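PDB 1VB5: translation initiation factor eIF-2B from Pyrococcus horikoshii, which probably takes part, as a regulatory subunit of archaeal initiation factor 2B, in exchanging GDP for GTP on initiation factor 2. Local coordinates for residues B[214-219]-B[257-262]. Sequence-based numbering, arbitrary orientation.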
loop_
_atom_site.group_PDB
_atom_site.type_symbol
_atom_site.label_atom_id
_atom_site.label_comp_id
_atom_site.label_asym_id
_atom_site.label_seq_id
_atom_site.Cartn_x
_atom_site.Cartn_y
_atom_site.Cartn_z
ATOM N N PHE B 214 1.542 17.716 3.932
ATOM C CA PHE B 214 1.024 16.591 4.707
ATOM C C PHE B 214 0.646 17.012 6.129
ATOM O O PHE B 214 1.516 17.325 6.939
ATOM C CB PHE B 214 2.111 15.510 4.759
ATOM C CG PHE B 214 1.645 14.178 5.278
ATOM C CD1 PHE B 214 1.157 13.210 4.405
ATOM C CD2 PHE B 214 1.763 13.864 6.626
ATOM C CE1 PHE B 214 0.805 11.947 4.867
ATOM C CE2 PHE B 214 1.411 12.602 7.101
ATOM C CZ PHE B 214 0.932 11.641 6.215
ATOM N N TYR B 215 -0.649 17.001 6.439
ATOM C CA TYR B 215 -1.103 17.382 7.775
ATOM C C TYR B 215 -1.677 16.215 8.552
ATOM O O TYR B 215 -2.308 15.316 7.985
ATOM C CB TYR B 215 -2.156 18.492 7.703
ATOM C CG TYR B 215 -1.605 19.855 7.347
ATOM C CD1 TYR B 215 -1.353 20.210 6.015
ATOM C CD2 TYR B 215 -1.331 20.791 8.345
ATOM C CE1 TYR B 215 -0.846 21.475 5.695
ATOM C CE2 TYR B 215 -0.822 22.050 8.037
ATOM C CZ TYR B 215 -0.586 22.389 6.717
ATOM O OH TYR B 215 -0.128 23.659 6.424
ATOM N N VAL B 216 -1.460 16.246 9.859
ATOM C CA VAL B 216 -1.951 15.211 10.751
ATOM C C VAL B 216 -2.959 15.836 11.711
ATOM O O VAL B 216 -2.693 16.881 12.298
ATOM C CB VAL B 216 -0.795 14.597 11.567
ATOM C CG1 VAL B 216 -1.346 13.602 12.592
ATOM C CG2 VAL B 216 0.192 13.920 10.628
ATOM N N ALA B 217 -4.121 15.208 11.848
ATOM C CA ALA B 217 -5.153 15.714 12.747
ATOM C C ALA B 217 -5.133 14.885 14.020
ATOM O O ALA B 217 -5.413 13.685 13.989
ATOM C CB ALA B 217 -6.523 15.617 12.081
ATOM N N ALA B 218 -4.798 15.517 15.139
ATOM C CA ALA B 218 -4.747 14.799 16.404
ATOM C C ALA B 218 -5.114 15.673 17.593
ATOM O O ALA B 218 -4.457 16.676 17.859
ATOM C CB ALA B 218 -3.356 14.215 16.611
ATOM N N GLU B 219 -6.171 15.297 18.306
ATOM C CA GLU B 219 -6.567 16.059 19.479
ATOM C C GLU B 219 -5.461 15.879 20.512
ATOM O O GLU B 219 -4.717 14.896 20.479
ATOM C CB GLU B 219 -7.898 15.554 20.056
ATOM C CG GLU B 219 -9.102 15.813 19.164
ATOM C CD GLU B 219 -9.361 14.689 18.171
ATOM O OE1 GLU B 219 -8.431 13.906 17.891
ATOM O OE2 GLU B 219 -10.500 14.597 17.661
ATOM N N LYS B 257 9.633 15.025 10.123
ATOM C CA LYS B 257 10.133 15.779 8.972
ATOM C C LYS B 257 9.291 15.672 7.705
ATOM O O LYS B 257 9.552 16.364 6.723
ATOM C CB LYS B 257 11.599 15.429 8.678
ATOM C CG LYS B 257 11.884 14.024 8.153
ATOM C CD LYS B 257 13.395 13.840 8.053
ATOM C CE LYS B 257 13.804 12.500 7.461
ATOM N NZ LYS B 257 15.296 12.355 7.444
ATOM N N TYR B 258 8.277 14.817 7.729
ATOM C CA TYR B 258 7.385 14.669 6.583
ATOM C C TYR B 258 6.010 15.258 6.917
ATOM O O TYR B 258 5.078 15.176 6.117
ATOM C CB TYR B 258 7.228 13.194 6.218
ATOM C CG TYR B 258 8.529 12.517 5.866
ATOM C CD1 TYR B 258 9.050 11.512 6.674
ATOM C CD2 TYR B 258 9.236 12.879 4.720
ATOM C CE1 TYR B 258 10.245 10.876 6.353
ATOM C CE2 TYR B 258 10.433 12.251 4.386
ATOM C CZ TYR B 258 10.928 11.247 5.208
ATOM O OH TYR B 258 12.088 10.590 4.870
ATOM N N VAL B 259 5.899 15.862 8.100
ATOM C CA VAL B 259 4.643 16.452 8.563
ATOM C C VAL B 259 4.695 17.981 8.588
ATOM O O VAL B 259 5.560 18.564 9.250
ATOM C CB VAL B 259 4.309 15.946 9.990
ATOM C CG1 VAL B 259 2.999 16.558 10.479
ATOM C CG2 VAL B 259 4.232 14.416 10.000
ATOM N N ARG B 260 3.780 18.625 7.859
ATOM C CA ARG B 260 3.703 20.085 7.822
ATOM C C ARG B 260 3.298 20.585 9.208
ATOM O O ARG B 260 3.903 21.499 9.762
ATOM C CB ARG B 260 2.633 20.570 6.833
ATOM C CG ARG B 260 3.015 20.655 5.363
ATOM C CD ARG B 260 4.108 21.667 5.107
ATOM N NE ARG B 260 5.413 21.108 5.424
ATOM C CZ ARG B 260 6.516 21.828 5.562
ATOM N NH1 ARG B 260 6.471 23.146 5.408
ATOM N NH2 ARG B 260 7.660 21.227 5.866
ATOM N N GLY B 261 2.240 19.989 9.746
ATOM C CA GLY B 261 1.753 20.381 11.056
ATOM C C GLY B 261 0.754 19.390 11.606
ATOM O O GLY B 261 0.250 18.535 10.878
ATOM N N ILE B 262 0.489 19.491 12.904
ATOM C CA ILE B 262 -0.473 18.631 13.579
ATOM C C ILE B 262 -1.638 19.529 13.995
ATOM O O ILE B 262 -1.461 20.491 14.759
ATOM C CB ILE B 262 0.149 17.973 14.819
ATOM C CG1 ILE B 262 1.392 17.177 14.397
ATOM C CG2 ILE B 262 -0.884 17.059 15.495
ATOM C CD1 ILE B 262 2.213 16.616 15.525
HETATM O O HOH W 1 4.546 18.139 4.402
#
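V216 and I262 pair as neighbours in two parallel strands, 214-217 and 261-264, within the large mixed sheet; the 3-10 turn at 257-258 and then V259 and R260 lead into the second strand, and the contact is buried. The pairing rests on V216 N donating to G261 O at 3.0 Å, nearly straight at 174°, and on a CA-H...O contact from I262 CA to V216 O. One step earlier R260 N reaches F214 O (2.8 Å), tilted from the carbonyl plane. Strand 214-217 also bonds through its backbone to strand 180-183, an interior position in the parallel part of a Rossmann-like sheet, in keeping with the family's clan; strand 267-269, the last of the sheet within this chain, then runs antiparallel. On the V216 face, V216 CG2 meets V259 CG1 at 3.9 Å, the two valines crossing at about a right angle, and A218 CB touches I262 CG2. F214 sets CB 3.3 Å from Y258 O and CD2 4.2 Å from V259 CG2, and its ring also packs on helix 200-209. On the other face Y215, with CG anti to its carbonyl carbon (chi1 -73°), lays its ring over R260 CB, 3.8 Å from the centroid and 14° off the normal, a CH-pi contact. Cutting Y215 back to an alanine would probably leave the R260 methylene without its aromatic cover and open a gap beside G261. The bent R260 chain brings NE to a water that also accepts from F214 N.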